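Local coordinates for protein telomerase reverse transcriptase (Candida tropicalis MYA-3404, PDB 6ZD1) that probably extends telomeres as the reverse transcriptase of telomerase, copying a template within the enzyme's RNA component onto chromosome ends, at residues A[671-682]-A[695-703]; A[248-256]-A[266-274]. All blocks are in the same frame, centred on the assembly; numbering follows the deposited sequence.

Contact 1 of 2, residues A[671-682]-A[695-703]; sequences EYLLTCIKITIT and IEWLYTLTI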
loop_
_atom_site.group_PDB
_atom_site.type_symbol
_atom_site.label_atom_id
_atom_site.label_comp_id
_atom_site.label_asym_id
_atom_site.label_seq_id
_atom_site.Cartn_x
_atom_site.Cartn_y
_atom_site.Cartn_z
ATOM N N GLU A 671 -13.129 0.771 10.224
ATOM C CA GLU A 671 -14.555 1.071 10.257
ATOM C C GLU A 671 -14.930 2.032 9.138
ATOM O O GLU A 671 -15.857 1.768 8.362
ATOM C CB GLU A 671 -14.935 1.655 11.618
ATOM C CG GLU A 671 -14.998 0.632 12.734
ATOM C CD GLU A 671 -16.417 0.197 13.030
ATOM O OE1 GLU A 671 -16.991 0.685 14.025
ATOM O OE2 GLU A 671 -16.963 -0.619 12.258
ATOM N N TYR A 672 -14.202 3.145 9.024
ATOM C CA TYR A 672 -14.474 4.098 7.953
ATOM C C TYR A 672 -14.339 3.435 6.586
ATOM O O TYR A 672 -15.139 3.693 5.679
ATOM C CB TYR A 672 -13.529 5.298 8.075
ATOM C CG TYR A 672 -13.650 6.327 6.966
ATOM C CD1 TYR A 672 -14.615 7.329 7.018
ATOM C CD2 TYR A 672 -12.785 6.309 5.876
ATOM C CE1 TYR A 672 -14.723 8.274 6.008
ATOM C CE2 TYR A 672 -12.886 7.250 4.862
ATOM C CZ TYR A 672 -13.854 8.228 4.933
ATOM O OH TYR A 672 -13.951 9.160 3.923
ATOM N N LEU A 673 -13.363 2.538 6.435
ATOM C CA LEU A 673 -13.144 1.910 5.137
ATOM C C LEU A 673 -14.222 0.878 4.836
ATOM O O LEU A 673 -14.672 0.761 3.690
ATOM C CB LEU A 673 -11.757 1.273 5.087
ATOM C CG LEU A 673 -11.266 0.853 3.701
ATOM C CD1 LEU A 673 -11.207 2.055 2.768
ATOM C CD2 LEU A 673 -9.905 0.177 3.796
ATOM N N LEU A 674 -14.654 0.124 5.850
ATOM C CA LEU A 674 -15.686 -0.886 5.631
ATOM C C LEU A 674 -16.984 -0.254 5.144
ATOM O O LEU A 674 -17.637 -0.782 4.235
ATOM C CB LEU A 674 -15.925 -1.681 6.915
ATOM C CG LEU A 674 -16.943 -2.820 6.844
ATOM C CD1 LEU A 674 -16.583 -3.773 5.725
ATOM C CD2 LEU A 674 -17.022 -3.562 8.171
ATOM N N THR A 675 -17.368 0.886 5.721
ATOM C CA THR A 675 -18.616 1.513 5.305
ATOM C C THR A 675 -18.477 2.222 3.964
ATOM O O THR A 675 -19.443 2.271 3.195
ATOM C CB THR A 675 -19.120 2.476 6.382
ATOM O OG1 THR A 675 -18.157 3.511 6.602
ATOM C CG2 THR A 675 -19.353 1.725 7.684
ATOM N N CYS A 676 -17.291 2.754 3.648
ATOM C CA CYS A 676 -17.069 3.258 2.295
ATOM C C CYS A 676 -17.125 2.132 1.271
ATOM O O CYS A 676 -17.597 2.340 0.145
ATOM C CB CYS A 676 -15.726 3.985 2.207
ATOM S SG CYS A 676 -15.704 5.619 2.973
ATOM N N ILE A 677 -16.679 0.931 1.649
ATOM C CA ILE A 677 -16.773 -0.214 0.750
ATOM C C ILE A 677 -18.232 -0.573 0.499
ATOM O O ILE A 677 -18.633 -0.833 -0.641
ATOM C CB ILE A 677 -15.998 -1.409 1.327
ATOM C CG1 ILE A 677 -14.492 -1.168 1.257
ATOM C CG2 ILE A 677 -16.360 -2.688 0.596
ATOM C CD1 ILE A 677 -13.696 -2.236 1.974
ATOM N N LYS A 678 -19.050 -0.580 1.555
ATOM C CA LYS A 678 -20.469 -0.878 1.384
ATOM C C LYS A 678 -21.122 0.117 0.435
ATOM O O LYS A 678 -21.868 -0.270 -0.471
ATOM C CB LYS A 678 -21.180 -0.862 2.738
ATOM C CG LYS A 678 -20.673 -1.898 3.723
ATOM C CD LYS A 678 -21.401 -1.762 5.048
ATOM C CE LYS A 678 -20.933 -2.798 6.049
ATOM N NZ LYS A 678 -21.687 -2.655 7.327
ATOM N N ILE A 679 -20.833 1.406 0.616
ATOM C CA ILE A 679 -21.432 2.423 -0.242
ATOM C C ILE A 679 -20.958 2.257 -1.681
ATOM O O ILE A 679 -21.757 2.320 -2.624
ATOM C CB ILE A 679 -21.116 3.824 0.304
ATOM C CG1 ILE A 679 -21.711 3.974 1.706
ATOM C CG2 ILE A 679 -21.643 4.896 -0.639
ATOM C CD1 ILE A 679 -21.373 5.278 2.384
ATOM N N THR A 680 -19.656 2.021 -1.872
ATOM C CA THR A 680 -19.131 1.827 -3.222
ATOM C C THR A 680 -19.728 0.586 -3.878
ATOM O O THR A 680 -20.085 0.611 -5.063
ATOM C CB THR A 680 -17.608 1.740 -3.186
ATOM O OG1 THR A 680 -17.081 2.948 -2.626
ATOM C CG2 THR A 680 -17.058 1.561 -4.588
ATOM N N ILE A 681 -19.849 -0.509 -3.126
ATOM C CA ILE A 681 -20.426 -1.727 -3.684
ATOM C C ILE A 681 -21.896 -1.512 -4.025
ATOM O O ILE A 681 -22.372 -1.946 -5.081
ATOM C CB ILE A 681 -20.221 -2.896 -2.704
ATOM C CG1 ILE A 681 -18.728 -3.214 -2.596
ATOM C CG2 ILE A 681 -21.023 -4.120 -3.133
ATOM C CD1 ILE A 681 -18.407 -4.396 -1.725
ATOM N N THR A 682 -22.626 -0.812 -3.151
ATOM C CA THR A 682 -24.024 -0.492 -3.423
ATOM C C THR A 682 -24.164 0.306 -4.711
ATOM O O THR A 682 -24.981 -0.028 -5.579
ATOM C CB THR A 682 -24.613 0.300 -2.255
ATOM O OG1 THR A 682 -24.432 -0.431 -1.037
ATOM C CG2 THR A 682 -26.092 0.562 -2.479
ATOM N N ILE A 695 -27.500 -6.733 -0.896
ATOM C CA ILE A 695 -27.163 -5.486 -0.220
ATOM C C ILE A 695 -27.506 -5.583 1.262
ATOM O O ILE A 695 -26.751 -5.111 2.121
ATOM C CB ILE A 695 -27.861 -4.287 -0.902
ATOM C CG1 ILE A 695 -27.015 -3.720 -2.049
ATOM C CG2 ILE A 695 -28.042 -3.148 0.070
ATOM C CD1 ILE A 695 -26.654 -4.696 -3.137
ATOM N N GLU A 696 -28.620 -6.238 1.592
ATOM C CA GLU A 696 -28.972 -6.413 2.998
ATOM C C GLU A 696 -27.905 -7.212 3.739
ATOM O O GLU A 696 -27.563 -6.892 4.885
ATOM C CB GLU A 696 -30.332 -7.098 3.121
ATOM C CG GLU A 696 -30.767 -7.322 4.553
ATOM C CD GLU A 696 -32.028 -8.147 4.648
ATOM O OE1 GLU A 696 -32.440 -8.715 3.615
ATOM O OE2 GLU A 696 -32.608 -8.221 5.753
ATOM N N TRP A 697 -27.360 -8.249 3.097
ATOM C CA TRP A 697 -26.244 -8.977 3.691
ATOM C C TRP A 697 -25.019 -8.088 3.813
ATOM O O TRP A 697 -24.289 -8.153 4.808
ATOM C CB TRP A 697 -25.909 -10.213 2.858
ATOM C CG TRP A 697 -24.556 -10.779 3.175
ATOM C CD1 TRP A 697 -24.261 -11.687 4.145
ATOM C CD2 TRP A 697 -23.312 -10.469 2.524
ATOM N NE1 TRP A 697 -22.914 -11.966 4.141
ATOM C CE2 TRP A 697 -22.311 -11.233 3.154
ATOM C CE3 TRP A 697 -22.951 -9.624 1.471
ATOM C CZ2 TRP A 697 -20.974 -11.178 2.766
ATOM C CZ3 TRP A 697 -21.620 -9.572 1.085
ATOM C CH2 TRP A 697 -20.650 -10.344 1.732
ATOM N N LEU A 698 -24.776 -7.251 2.803
ATOM C CA LEU A 698 -23.611 -6.376 2.826
ATOM C C LEU A 698 -23.663 -5.431 4.016
ATOM O O LEU A 698 -22.655 -5.225 4.701
ATOM C CB LEU A 698 -23.534 -5.595 1.516
ATOM C CG LEU A 698 -22.442 -4.546 1.361
ATOM C CD1 LEU A 698 -21.103 -5.222 1.147
ATOM C CD2 LEU A 698 -22.773 -3.608 0.212
ATOM N N TYR A 699 -24.842 -4.888 4.310
ATOM C CA TYR A 699 -24.958 -3.886 5.358
ATOM C C TYR A 699 -24.839 -4.472 6.756
ATOM O O TYR A 699 -24.635 -3.712 7.708
ATOM C CB TYR A 699 -26.290 -3.142 5.235
ATOM C CG TYR A 699 -26.365 -2.211 4.048
ATOM C CD1 TYR A 699 -25.252 -1.985 3.248
ATOM C CD2 TYR A 699 -27.546 -1.547 3.730
ATOM C CE1 TYR A 699 -25.311 -1.135 2.166
ATOM C CE2 TYR A 699 -27.612 -0.689 2.646
ATOM C CZ TYR A 699 -26.490 -0.489 1.867
ATOM O OH TYR A 699 -26.540 0.360 0.784
ATOM N N THR A 700 -24.923 -5.791 6.904
ATOM C CA THR A 700 -24.843 -6.406 8.221
ATOM C C THR A 700 -23.417 -6.765 8.617
ATOM O O THR A 700 -23.209 -7.313 9.706
ATOM C CB THR A 700 -25.724 -7.660 8.278
ATOM O OG1 THR A 700 -25.973 -8.002 9.645
ATOM C CG2 THR A 700 -25.035 -8.835 7.609
ATOM N N LEU A 701 -22.432 -6.447 7.780
ATOM C CA LEU A 701 -21.046 -6.786 8.069
ATOM C C LEU A 701 -20.428 -5.743 8.988
ATOM O O LEU A 701 -20.578 -4.538 8.765
ATOM C CB LEU A 701 -20.241 -6.884 6.775
ATOM C CG LEU A 701 -20.709 -7.924 5.759
ATOM C CD1 LEU A 701 -19.845 -7.859 4.507
ATOM C CD2 LEU A 701 -20.673 -9.315 6.370
ATOM N N THR A 702 -19.721 -6.212 10.013
ATOM C CA THR A 702 -19.015 -5.364 10.962
ATOM C C THR A 702 -17.613 -5.913 11.183
ATOM O O THR A 702 -17.280 -7.025 10.763
ATOM C CB THR A 702 -19.747 -5.276 12.308
ATOM O OG1 THR A 702 -19.898 -6.592 12.855
ATOM C CG2 THR A 702 -21.115 -4.633 12.143
ATOM N N ILE A 703 -16.792 -5.122 11.859
ATOM C CA ILE A 703 -15.492 -5.592 12.320
ATOM C C ILE A 703 -15.682 -6.357 13.622
ATOM O O ILE A 703 -16.552 -6.024 14.437
ATOM C CB ILE A 703 -14.513 -4.414 12.485
ATOM C CG1 ILE A 703 -15.234 -3.167 13.009
ATOM C CG2 ILE A 703 -13.826 -4.109 11.162
ATOM C CD1 ILE A 703 -15.386 -3.100 14.521
#

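Contact 2 of 2, residues A[248-256]-A[266-274]; sequences VPLKQSLYS and KQKEKWDYI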
loop_
_atom_site.group_PDB
_atom_site.type_symbol
_atom_site.label_atom_id
_atom_site.label_comp_id
_atom_site.label_asym_id
_atom_site.label_seq_id
_atom_site.Cartn_x
_atom_site.Cartn_y
_atom_site.Cartn_z
ATOM N N VAL A 248 11.450 1.277 7.849
ATOM C CA VAL A 248 10.414 0.459 8.473
ATOM C C VAL A 248 10.711 0.389 9.975
ATOM O O VAL A 248 11.778 -0.105 10.354
ATOM C CB VAL A 248 10.362 -0.950 7.866
ATOM C CG1 VAL A 248 9.219 -1.745 8.477
ATOM C CG2 VAL A 248 10.226 -0.872 6.349
ATOM N N PRO A 249 9.807 0.865 10.830
ATOM C CA PRO A 249 10.111 0.906 12.270
ATOM C C PRO A 249 10.378 -0.480 12.838
ATOM O O PRO A 249 9.600 -1.416 12.640
ATOM C CB PRO A 249 8.845 1.527 12.875
ATOM C CG PRO A 249 8.220 2.288 11.752
ATOM C CD PRO A 249 8.515 1.491 10.518
ATOM N N LEU A 250 11.499 -0.605 13.545
ATOM C CA LEU A 250 11.814 -1.826 14.272
ATOM C C LEU A 250 10.970 -1.911 15.534
ATOM O O LEU A 250 10.874 -0.945 16.297
ATOM C CB LEU A 250 13.297 -1.873 14.638
ATOM C CG LEU A 250 14.265 -2.391 13.577
ATOM C CD1 LEU A 250 15.670 -2.452 14.149
ATOM C CD2 LEU A 250 13.823 -3.757 13.071
ATOM N N LYS A 251 10.373 -3.074 15.762
ATOM C CA LYS A 251 9.613 -3.302 16.980
ATOM C C LYS A 251 10.500 -3.707 18.148
ATOM O O LYS A 251 9.985 -4.162 19.174
ATOM C CB LYS A 251 8.547 -4.371 16.735
ATOM C CG LYS A 251 7.857 -4.268 15.379
ATOM C CD LYS A 251 7.173 -2.926 15.191
ATOM C CE LYS A 251 6.418 -2.867 13.872
ATOM N NZ LYS A 251 5.324 -3.878 13.808
ATOM N N GLN A 252 11.816 -3.558 18.012
ATOM C CA GLN A 252 12.769 -3.917 19.051
ATOM C C GLN A 252 13.699 -2.747 19.335
ATOM O O GLN A 252 13.770 -1.773 18.580
ATOM C CB GLN A 252 13.617 -5.130 18.654
ATOM C CG GLN A 252 12.865 -6.251 17.996
ATOM C CD GLN A 252 13.804 -7.283 17.422
ATOM O OE1 GLN A 252 14.407 -8.064 18.154
ATOM N NE2 GLN A 252 13.947 -7.281 16.104
ATOM N N SER A 253 14.430 -2.868 20.437
ATOM C CA SER A 253 15.589 -2.024 20.658
ATOM C C SER A 253 16.789 -2.605 19.916
ATOM O O SER A 253 16.749 -3.718 19.384
ATOM C CB SER A 253 15.885 -1.901 22.152
ATOM O OG SER A 253 16.210 -3.160 22.715
ATOM N N LEU A 254 17.877 -1.835 19.874
ATOM C CA LEU A 254 19.077 -2.325 19.208
ATOM C C LEU A 254 19.664 -3.520 19.950
ATOM O O LEU A 254 20.120 -4.483 19.323
ATOM C CB LEU A 254 20.108 -1.201 19.079
ATOM C CG LEU A 254 21.394 -1.565 18.329
ATOM C CD1 LEU A 254 21.090 -2.018 16.908
ATOM C CD2 LEU A 254 22.374 -0.400 18.327
ATOM N N TYR A 255 19.642 -3.483 21.287
ATOM C CA TYR A 255 20.140 -4.606 22.077
ATOM C C TYR A 255 19.376 -5.885 21.755
ATOM O O TYR A 255 19.975 -6.946 21.547
ATOM C CB TYR A 255 20.034 -4.281 23.569
ATOM C CG TYR A 255 20.601 -5.350 24.479
ATOM C CD1 TYR A 255 20.092 -5.537 25.759
ATOM C CD2 TYR A 255 21.655 -6.160 24.068
ATOM C CE1 TYR A 255 20.608 -6.509 26.598
ATOM C CE2 TYR A 255 22.177 -7.131 24.899
ATOM C CZ TYR A 255 21.651 -7.302 26.163
ATOM O OH TYR A 255 22.167 -8.269 26.997
ATOM N N SER A 256 18.044 -5.799 21.712
ATOM C CA SER A 256 17.232 -6.964 21.382
ATOM C C SER A 256 17.439 -7.401 19.939
ATOM O O SER A 256 17.358 -8.598 19.636
ATOM C CB SER A 256 15.756 -6.660 21.637
ATOM O OG SER A 256 14.936 -7.756 21.275
ATOM N N LYS A 266 12.508 -10.076 22.874
ATOM C CA LYS A 266 11.904 -9.576 21.643
ATOM C C LYS A 266 10.385 -9.575 21.742
ATOM O O LYS A 266 9.719 -8.672 21.219
ATOM C CB LYS A 266 12.365 -10.412 20.447
ATOM C CG LYS A 266 11.796 -9.944 19.116
ATOM C CD LYS A 266 12.354 -10.740 17.949
ATOM C CE LYS A 266 11.757 -10.261 16.634
ATOM N NZ LYS A 266 12.335 -10.962 15.454
ATOM N N GLN A 267 9.817 -10.585 22.402
ATOM C CA GLN A 267 8.375 -10.602 22.612
ATOM C C GLN A 267 7.949 -9.499 23.575
ATOM O O GLN A 267 6.913 -8.854 23.368
ATOM C CB GLN A 267 7.947 -11.970 23.135
ATOM C CG GLN A 267 6.465 -12.103 23.387
ATOM C CD GLN A 267 6.147 -13.272 24.290
ATOM O OE1 GLN A 267 6.993 -13.722 25.067
ATOM N NE2 GLN A 267 4.922 -13.777 24.195
ATOM N N LYS A 268 8.744 -9.259 24.622
ATOM C CA LYS A 268 8.426 -8.204 25.580
ATOM C C LYS A 268 8.439 -6.837 24.909
ATOM O O LYS A 268 7.509 -6.041 25.075
ATOM C CB LYS A 268 9.417 -8.241 26.749
ATOM C CG LYS A 268 8.971 -7.480 28.005
ATOM C CD LYS A 268 9.283 -5.988 27.946
ATOM C CE LYS A 268 8.716 -5.255 29.154
ATOM N NZ LYS A 268 8.880 -3.778 29.044
ATOM N N GLU A 269 9.493 -6.546 24.145
ATOM C CA GLU A 269 9.575 -5.249 23.489
ATOM C C GLU A 269 8.599 -5.132 22.329
ATOM O O GLU A 269 8.208 -4.014 21.977
ATOM C CB GLU A 269 11.003 -4.995 23.009
ATOM C CG GLU A 269 12.013 -4.938 24.140
ATOM C CD GLU A 269 13.381 -4.482 23.681
ATOM O OE1 GLU A 269 14.215 -4.146 24.548
ATOM O OE2 GLU A 269 13.618 -4.457 22.454
ATOM N N LYS A 270 8.180 -6.256 21.746
ATOM C CA LYS A 270 7.158 -6.202 20.707
ATOM C C LYS A 270 5.861 -5.623 21.254
ATOM O O LYS A 270 5.198 -4.822 20.583
ATOM C CB LYS A 270 6.929 -7.598 20.123
ATOM C CG LYS A 270 5.838 -7.667 19.065
ATOM C CD LYS A 270 6.114 -6.710 17.919
ATOM C CE LYS A 270 4.953 -6.662 16.936
ATOM N NZ LYS A 270 4.718 -7.976 16.278
ATOM N N TRP A 271 5.497 -5.992 22.486
ATOM C CA TRP A 271 4.300 -5.446 23.115
ATOM C C TRP A 271 4.512 -4.042 23.659
ATOM O O TRP A 271 3.533 -3.301 23.818
ATOM C CB TRP A 271 3.822 -6.371 24.237
ATOM C CG TRP A 271 3.104 -7.564 23.717
ATOM C CD1 TRP A 271 3.635 -8.793 23.457
ATOM C CD2 TRP A 271 1.720 -7.641 23.363
ATOM N NE1 TRP A 271 2.662 -9.635 22.972
ATOM C CE2 TRP A 271 1.477 -8.951 22.903
ATOM C CE3 TRP A 271 0.658 -6.729 23.395
ATOM C CZ2 TRP A 271 0.219 -9.373 22.483
ATOM C CZ3 TRP A 271 -0.592 -7.149 22.975
ATOM C CH2 TRP A 271 -0.800 -8.460 22.524
ATOM N N ASP A 272 5.757 -3.659 23.948
ATOM C CA ASP A 272 6.035 -2.259 24.244
ATOM C C ASP A 272 5.681 -1.375 23.056
ATOM O O ASP A 272 5.024 -0.340 23.218
ATOM C CB ASP A 272 7.504 -2.080 24.627
ATOM C CG ASP A 272 7.796 -2.521 26.044
ATOM O OD1 ASP A 272 6.903 -2.384 26.906
ATOM O OD2 ASP A 272 8.923 -2.998 26.298
ATOM N N TYR A 273 6.076 -1.785 21.846
ATOM C CA TYR A 273 5.727 -1.007 20.662
ATOM C C TYR A 273 4.223 -1.011 20.434
ATOM O O TYR A 273 3.632 0.036 20.144
ATOM C CB TYR A 273 6.455 -1.554 19.432
ATOM C CG TYR A 273 6.266 -0.715 18.183
ATOM C CD1 TYR A 273 5.228 -0.975 17.294
ATOM C CD2 TYR A 273 7.126 0.339 17.893
ATOM C CE1 TYR A 273 5.053 -0.209 16.153
ATOM C CE2 TYR A 273 6.957 1.109 16.757
ATOM C CZ TYR A 273 5.921 0.833 15.890
ATOM O OH TYR A 273 5.752 1.599 14.758
ATOM N N ILE A 274 3.587 -2.175 20.592
ATOM C CA ILE A 274 2.139 -2.280 20.435
ATOM C C ILE A 274 1.424 -1.329 21.386
ATOM O O ILE A 274 0.453 -0.661 21.007
ATOM C CB ILE A 274 1.686 -3.736 20.646
ATOM C CG1 ILE A 274 2.192 -4.629 19.516
ATOM C CG2 ILE A 274 0.172 -3.824 20.750
ATOM C CD1 ILE A 274 1.815 -6.082 19.694
#

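Contact 1 of 2, residues A[671-682]-A[695-703]
K678 grips the carbonyl oxygens of L701 and Y699, illustrating how one lysine of helix 670-684 can fasten the turn where helix 692-699 gives way to strand 702-703. With CG beside the backbone N (chi1 -62°) and every later torsion near 180°, the side chain is a straight rod that carries NZ of K678 to 2.6 Å from the O of L701, in the plane of that carbonyl. A second, longer bond of 3.2 Å joins NZ of K678 to the O of Y699, this time from well above the carbonyl plane.

The rod also contributes to the tight part of the contact. CG of K678 lies 4.0 Å from CG of L698, the two side chains sliding past each other in opposite directions; CD2 of L698 then meets CG2 of I681 at 3.8 Å in the buried layer. L674 adds CD2 against the O of L701.

Toward solvent the contact changes character. The OH of Y699 donates to OG1 of T682 (2.9 Å), which lies at the ring edge near its plane, while OG1 passes a bond back to the O of K678 at 2.6 Å. That carbonyl also takes the backbone N of T682 from its other face. At the far end the exposed E671 crosses I703 at about a right angle, a carboxylate beside an aliphatic chain with no polar partnership between them.

The short helical segments, neighbours in sequence, run nearly antiparallel (171°) with axes 10.3 Å apart, a helical hairpin consistent with the C-terminal thumb extension of telomerase. I653 of helix 642-664 packs on L674 and L698, F624 of helix 609-637 on I681, and T702 pairs through its backbone with I390 of strand 389-390.

Contact 2 of 2, residues A[248-256]-A[266-274]
E269 sends its carboxylate to S253 on a chain extended beyond CG, chi1 -62° placing CG beside the backbone N; S253 answers with chi1 63°, which turns OG toward both oxygens. The N of S253 gives OE2 of E269 a nearly linear bond of 2.7 Å (169°) on the syn side, although somewhat out of the carboxylate plane. OG of S253 lies 2.9 Å from OE1 and equally far from OE2 of E269, and its one proton could serve either.

The same OG accepts a weak bond of 3.4 Å from the N of S256, making S253 the N-cap of helix 254-258. The positive end of that helix dipole would probably favour the ionised form of E269.

A second cluster gathers lysine carbons round the Y273 ring. K251 bends over the Y273 ring in a CH-pi contact, CD standing 3.7 Å from the ring centroid, while OH of Y273 meets CB of P249 at 3.6 Å. K270 runs alongside K251 in the same direction, its CD 3.6 Å from CB of K251; its ammonium is engaged by D378 in a salt bridge. Further along, the aliphatic part of K266 crosses the side chain of Q252.

A glutamate that accepts the N-cap amide is familiar from the capping box, but here it comes from another helix. The contact holds the exit of edge strand 244-249, which pairs with 231-237 in a hairpin consistent with motifs 1 and 2 of the telomerase fingers, against the long helix 263-298.

In the fold
Along the chain the two contacts come in series: contact 2 closes before contact 1 opens, each joining elements close in sequence. Their centres are 35 Å apart, with about 17 Å between nearest atoms, and they share no helix, strand or sheet. Contact 2 borders the five-stranded sheet of the reverse transcriptase region, whereas contact 1 belongs to the C-terminal helices, consistent with the telomerase thumb. The four-stranded antiparallel sheet of 334-339, 495-500, 503-508 and 539-541, the probable palm, lies between them in sequence. Both contacts border one intervening region: D378 meets K270, and strand 389-390 pairs with 702-703, so residues within 376-391 touch both contacts.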